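Lmo1340 protein (Listeria monocytogenes, PDB 4NLM) is of unknown function but is probably a surface lipoprotein built around a YqgU-like six-bladed beta-propeller domain. Local coordinates at residues L304-P309 against I345-G350; V288-A293 against L318-N323. All blocks are in the same frame, centred on the assembly; numbering follows the deposited sequence. Where two conformers were deposited one is given.

Contact 1: L304-P309 against I345-G350; sequences LVKIDP and IDTKTG
L304 and I345 meet tip to tip, CD2 of the leucine lying 3.8 Å from CD1 of the isoleucine, where two neighbouring sheets of the beta-propeller come together. L304 belongs to strand 302-308, the middle strand of its antiparallel sheet, and I345 to strand 343-346 of the next one. With chi1 at 177° the L304 side chain extends opposite the backbone N and carries CD2 across to the isoleucine methyl. Both residues are buried, and the touch is purely apolar.

Two residues further along each segment, K306 and T347 slide past each other in opposite directions. CD of the lysine passes 3.7 Å from CG2 of the threonine, but T347 was built in two conformers, so this methyl contact is doubtful. Beyond CG the K306 chain is fully extended, so that NZ reaches the turn and gives a weak hydrogen bond to the T347 backbone O, at 3.5 Å. K306 is partly exposed, whereas T347 is buried.

Next come the parts that place these groups. I317 of strand 313-321 touches both L304 and T347, filling in between the two sheets, while V335 and Y337 of strand 334-337 pack on T347 and I345 from their own sheet. The turn carrying T347 is shaped by D346 in an Asx turn: OD1 accepts from K348 N at 3.0 Å, nearly in line with the carboxylate C-O bond. The loop closes through G350 N, which donates to D346 O at 2.8 Å.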
loop_
_atom_site.group_PDB
_atom_site.type_symbol
_atom_site.label_atom_id
_atom_site.label_comp_id
_atom_site.label_asym_id
_atom_site.label_seq_id
_atom_site.Cartn_x
_atom_site.Cartn_y
_atom_site.Cartn_z
ATOM N N LEU A 304 -3.994 18.166 2.297
ATOM C CA LEU A 304 -3.511 17.202 1.311
ATOM C C LEU A 304 -2.639 17.965 0.336
ATOM O O LEU A 304 -3.093 18.909 -0.321
ATOM C CB LEU A 304 -4.664 16.569 0.582
ATOM C CG LEU A 304 -4.247 15.597 -0.521
ATOM C CD1 LEU A 304 -3.442 14.436 0.025
ATOM C CD2 LEU A 304 -5.493 15.104 -1.221
ATOM N N VAL A 305 -1.388 17.553 0.223
ATOM C CA VAL A 305 -0.507 18.223 -0.705
ATOM C C VAL A 305 0.043 17.267 -1.727
ATOM O O VAL A 305 0.030 16.045 -1.567
ATOM C CB VAL A 305 0.664 18.893 0.003
ATOM C CG1 VAL A 305 0.160 19.845 1.071
ATOM C CG2 VAL A 305 1.637 17.864 0.564
ATOM N N LYS A 306 0.431 17.882 -2.839
ATOM C CA LYS A 306 1.121 17.197 -3.933
ATOM C C LYS A 306 2.506 17.819 -4.066
ATOM O O LYS A 306 2.648 19.039 -4.259
ATOM C CB LYS A 306 0.313 17.241 -5.235
ATOM C CG LYS A 306 0.209 18.504 -6.045
ATOM C CD LYS A 306 -0.511 18.190 -7.364
ATOM C CE LYS A 306 -0.804 19.458 -8.156
ATOM N NZ LYS A 306 -1.841 19.247 -9.204
ATOM N N ILE A 307 3.499 16.966 -3.893
ATOM C CA ILE A 307 4.876 17.388 -4.050
ATOM C C ILE A 307 5.445 16.791 -5.323
ATOM O O ILE A 307 5.235 15.633 -5.648
ATOM C CB ILE A 307 5.690 16.845 -2.868
ATOM C CG1 ILE A 307 5.205 17.583 -1.639
ATOM C CG2 ILE A 307 7.201 16.979 -3.065
ATOM C CD1 ILE A 307 5.631 16.874 -0.399
ATOM N N ASP A 308 6.130 17.631 -6.094
ATOM C CA ASP A 308 6.853 17.183 -7.274
ATOM C C ASP A 308 8.328 17.279 -6.883
ATOM O O ASP A 308 8.922 18.348 -6.918
ATOM C CB ASP A 308 6.559 18.077 -8.486
ATOM C CG ASP A 308 7.296 17.643 -9.752
ATOM O OD1 ASP A 308 8.318 16.949 -9.659
ATOM O OD2 ASP A 308 6.855 18.067 -10.824
ATOM N N PRO A 309 8.947 16.148 -6.493
ATOM C CA PRO A 309 10.315 16.244 -5.975
ATOM C C PRO A 309 11.343 16.612 -7.046
ATOM O O PRO A 309 12.356 17.217 -6.721
ATOM C CB PRO A 309 10.596 14.859 -5.393
ATOM C CG PRO A 309 9.547 13.975 -5.915
ATOM C CD PRO A 309 8.399 14.799 -6.410
ATOM N N ILE A 345 -10.784 11.652 -5.070
ATOM C CA ILE A 345 -10.382 13.043 -5.161
ATOM C C ILE A 345 -9.739 13.299 -6.515
ATOM O O ILE A 345 -8.874 12.541 -6.980
ATOM C CB ILE A 345 -9.323 13.369 -4.095
ATOM C CG1 ILE A 345 -9.844 13.041 -2.691
ATOM C CG2 ILE A 345 -8.852 14.816 -4.251
ATOM C CD1 ILE A 345 -8.793 13.173 -1.618
ATOM N N ASP A 346 -10.155 14.367 -7.195
ATOM C CA ASP A 346 -9.504 14.790 -8.430
ATOM C C ASP A 346 -8.461 15.827 -8.003
ATOM O O ASP A 346 -8.802 16.930 -7.594
ATOM C CB ASP A 346 -10.548 15.349 -9.398
ATOM C CG ASP A 346 -9.980 15.760 -10.720
ATOM O OD1 ASP A 346 -8.805 16.161 -10.765
ATOM O OD2 ASP A 346 -10.746 15.689 -11.705
ATOM N N THR A 347 -7.191 15.471 -8.164
ATOM C CA THR A 347 -6.097 16.294 -7.677
ATOM C C THR A 347 -5.796 17.523 -8.522
ATOM O O THR A 347 -5.036 18.395 -8.097
ATOM C CB THR A 347 -4.827 15.459 -7.447
ATOM O OG1 THR A 347 -5.085 14.482 -6.427
ATOM C CG2 THR A 347 -3.692 16.347 -7.004
ATOM N N LYS A 348 -6.395 17.588 -9.708
ATOM C CA LYS A 348 -6.266 18.740 -10.584
ATOM C C LYS A 348 -7.253 19.855 -10.165
ATOM O O LYS A 348 -6.876 21.030 -10.126
ATOM C CB LYS A 348 -6.519 18.313 -12.024
ATOM C CG LYS A 348 -6.403 19.441 -13.029
ATOM C CD LYS A 348 -6.546 18.892 -14.447
ATOM C CE LYS A 348 -6.591 19.971 -15.490
ATOM N NZ LYS A 348 -6.598 19.403 -16.866
ATOM N N THR A 349 -8.492 19.464 -9.892
ATOM C CA THR A 349 -9.586 20.372 -9.585
ATOM C C THR A 349 -9.911 20.535 -8.098
ATOM O O THR A 349 -10.601 21.494 -7.710
ATOM C CB THR A 349 -10.897 19.879 -10.256
ATOM O OG1 THR A 349 -11.362 18.678 -9.622
ATOM C CG2 THR A 349 -10.722 19.653 -11.780
ATOM N N GLY A 350 -9.481 19.581 -7.272
ATOM C CA GLY A 350 -9.828 19.570 -5.875
ATOM C C GLY A 350 -11.190 18.934 -5.591
ATOM O O GLY A 350 -11.588 18.817 -4.429
#

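Contact 2: V288-A293 against L318-N323; sequences VPYKSA and LELMDN
Y290 reaches from the end of one outer strand to E319 and L320 on the other, its OH bonded to both, at the rim of a three-stranded antiparallel sheet in the beta-propeller. Strand 284-289 has just ended at Y290, and on the far side strand 313-321 turns a corner through a G1 beta bulge, in which L320 and M321 both face Y302 of the central strand 302-308. The tyrosine thus spans that central strand, and K303 from it touches the side chains of both Y290 and E319.

The tight part is the phenol oxygen, gripped by two bonds near the ring plane. L320 N donates to Y290 OH over 2.8 Å with an N-H...O angle of 155°, and Y290 OH in turn donates to OE1 of E319 over 2.6 Å. The carboxylate receives this bond on its anti lone pair, facing away from the other oxygen, and lies nearly coplanar with the ring, at 19°. A bend in the E319 chain (chi2 -82°) brings the carboxylate back to the tyrosine. Accepting the L320 amide while donating to a carboxylate probably polarises the hydroxyl.

The other part is looser. The L320 side chain crosses the tyrosine at about a right angle, and its CD2 approaches CE2 of Y290 obliquely at 3.9 Å, a single apolar touch. All three residues lie exposed at the surface of the chain. At the ring edge, near its plane, E319 OE1 comes within 3.3 Å of CE1 of Y290.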
loop_
_atom_site.group_PDB
_atom_site.type_symbol
_atom_site.label_atom_id
_atom_site.label_comp_id
_atom_site.label_asym_id
_atom_site.label_seq_id
_atom_site.Cartn_x
_atom_site.Cartn_y
_atom_site.Cartn_z
ATOM N N VAL A 288 -0.434 16.457 5.513
ATOM C CA VAL A 288 0.512 17.242 6.274
ATOM C C VAL A 288 -0.268 17.964 7.385
ATOM O O VAL A 288 -1.265 18.578 7.096
ATOM C CB VAL A 288 1.211 18.286 5.368
ATOM C CG1 VAL A 288 2.156 19.159 6.125
ATOM C CG2 VAL A 288 1.990 17.608 4.269
ATOM N N PRO A 289 0.250 17.947 8.616
ATOM C CA PRO A 289 -0.421 18.668 9.686
ATOM C C PRO A 289 -0.157 20.156 9.588
ATOM O O PRO A 289 0.844 20.566 9.047
ATOM C CB PRO A 289 0.248 18.118 10.964
ATOM C CG PRO A 289 1.090 16.977 10.518
ATOM C CD PRO A 289 1.426 17.210 9.103
ATOM N N TYR A 290 -1.033 20.945 10.191
ATOM C CA TYR A 290 -0.855 22.381 10.237
ATOM C C TYR A 290 0.146 22.849 11.283
ATOM O O TYR A 290 0.693 23.940 11.173
ATOM C CB TYR A 290 -2.183 23.085 10.461
ATOM C CG TYR A 290 -3.076 22.995 9.270
ATOM C CD1 TYR A 290 -2.770 23.694 8.115
ATOM C CD2 TYR A 290 -4.211 22.227 9.282
ATOM C CE1 TYR A 290 -3.570 23.613 7.017
ATOM C CE2 TYR A 290 -5.018 22.120 8.166
ATOM C CZ TYR A 290 -4.674 22.835 7.013
ATOM O OH TYR A 290 -5.497 22.786 5.922
ATOM N N LYS A 291 0.367 22.033 12.303
ATOM C CA LYS A 291 1.305 22.414 13.343
ATOM C C LYS A 291 1.836 21.162 14.046
ATOM O O LYS A 291 1.224 20.107 13.994
ATOM C CB LYS A 291 0.660 23.355 14.356
ATOM C CG LYS A 291 -0.380 22.692 15.220
ATOM C CD LYS A 291 -1.060 23.638 16.215
ATOM C CE LYS A 291 -2.247 22.912 16.816
ATOM N NZ LYS A 291 -2.952 23.718 17.850
ATOM N N SER A 292 3.017 21.301 14.625
ATOM C CA SER A 292 3.610 20.228 15.381
ATOM C C SER A 292 2.901 20.140 16.707
ATOM O O SER A 292 2.815 21.139 17.408
ATOM C CB SER A 292 5.078 20.507 15.607
ATOM O OG SER A 292 5.651 19.438 16.350
ATOM N N ALA A 293 2.375 18.971 17.038
ATOM C CA ALA A 293 1.535 18.827 18.247
ATOM C C ALA A 293 1.195 17.400 18.521
ATOM O O ALA A 293 1.341 16.543 17.668
ATOM C CB ALA A 293 0.226 19.532 17.988
ATOM N N LEU A 318 -6.192 20.210 -1.157
ATOM C CA LEU A 318 -7.333 20.569 -0.312
ATOM C C LEU A 318 -6.873 20.855 1.099
ATOM O O LEU A 318 -6.015 20.161 1.647
ATOM C CB LEU A 318 -8.394 19.465 -0.301
ATOM C CG LEU A 318 -9.280 19.290 -1.527
ATOM C CD1 LEU A 318 -9.968 17.931 -1.480
ATOM C CD2 LEU A 318 -10.287 20.441 -1.621
ATOM N N GLU A 319 -7.479 21.883 1.689
ATOM C CA GLU A 319 -7.236 22.220 3.083
ATOM C C GLU A 319 -8.290 21.585 4.004
ATOM O O GLU A 319 -9.329 21.161 3.527
ATOM C CB GLU A 319 -7.343 23.740 3.267
ATOM C CG GLU A 319 -6.400 24.560 2.399
ATOM C CD GLU A 319 -4.976 24.725 2.884
ATOM O OE1 GLU A 319 -4.558 24.191 3.914
ATOM O OE2 GLU A 319 -4.215 25.427 2.173
ATOM N N LEU A 320 -7.946 21.519 5.284
ATOM C CA LEU A 320 -8.884 21.192 6.356
ATOM C C LEU A 320 -9.569 19.879 6.144
ATOM O O LEU A 320 -10.806 19.789 6.114
ATOM C CB LEU A 320 -9.913 22.327 6.535
ATOM C CG LEU A 320 -9.311 23.713 6.819
ATOM C CD1 LEU A 320 -10.412 24.767 6.887
ATOM C CD2 LEU A 320 -8.486 23.795 8.098
HETATM N N MSE A 321 -8.733 18.842 5.993
HETATM C CA MSE A 321 -9.124 17.457 5.686
HETATM C C MSE A 321 -8.754 16.510 6.773
HETATM O O MSE A 321 -7.889 16.817 7.587
HETATM C CB MSE A 321 -8.186 16.865 4.616
HETATM C CG MSE A 321 -8.194 17.711 3.394
HETATM SE SE MSE A 321 -8.566 16.438 2.001
HETATM C CE MSE A 321 -10.349 17.178 1.612
ATOM N N ASP A 322 -9.358 15.328 6.745
ATOM C CA ASP A 322 -8.938 14.246 7.617
ATOM C C ASP A 322 -7.945 13.308 6.937
ATOM O O ASP A 322 -8.004 13.032 5.715
ATOM C CB ASP A 322 -10.079 13.438 8.157
ATOM C CG ASP A 322 -9.635 12.556 9.338
ATOM O OD1 ASP A 322 -8.625 12.920 10.061
ATOM O OD2 ASP A 322 -10.299 11.520 9.567
ATOM N N ASN A 323 -6.966 12.913 7.720
ATOM C CA ASN A 323 -5.916 12.007 7.291
ATOM C C ASN A 323 -6.480 10.595 7.170
ATOM O O ASN A 323 -6.819 10.007 8.181
ATOM C CB ASN A 323 -4.815 12.056 8.344
ATOM C CG ASN A 323 -3.732 11.032 8.132
ATOM O OD1 ASN A 323 -3.100 10.995 7.073
ATOM N ND2 ASN A 323 -3.484 10.211 9.143
#

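The two contacts have centres 14 Å apart, on the same side of the chain's centre, and share the sheet formed by strands 284-289, 302-308 and 313-321. Their segments alternate along the chain: 288-293, 304-309, 318-323, then 345-350. Contact 2 joins the ends of the two outer strands at the exposed surface; in contact 1 the central strand packs against the end of strand 343-346 in the next sheet of the propeller. They meet directly, since L304 N lies 2.9 Å from L318 O, a probable backbone hydrogen bond, and G350 O packs 3.5 Å from L318 CD1. One contact therefore ties the sheet within itself, the other to its neighbour.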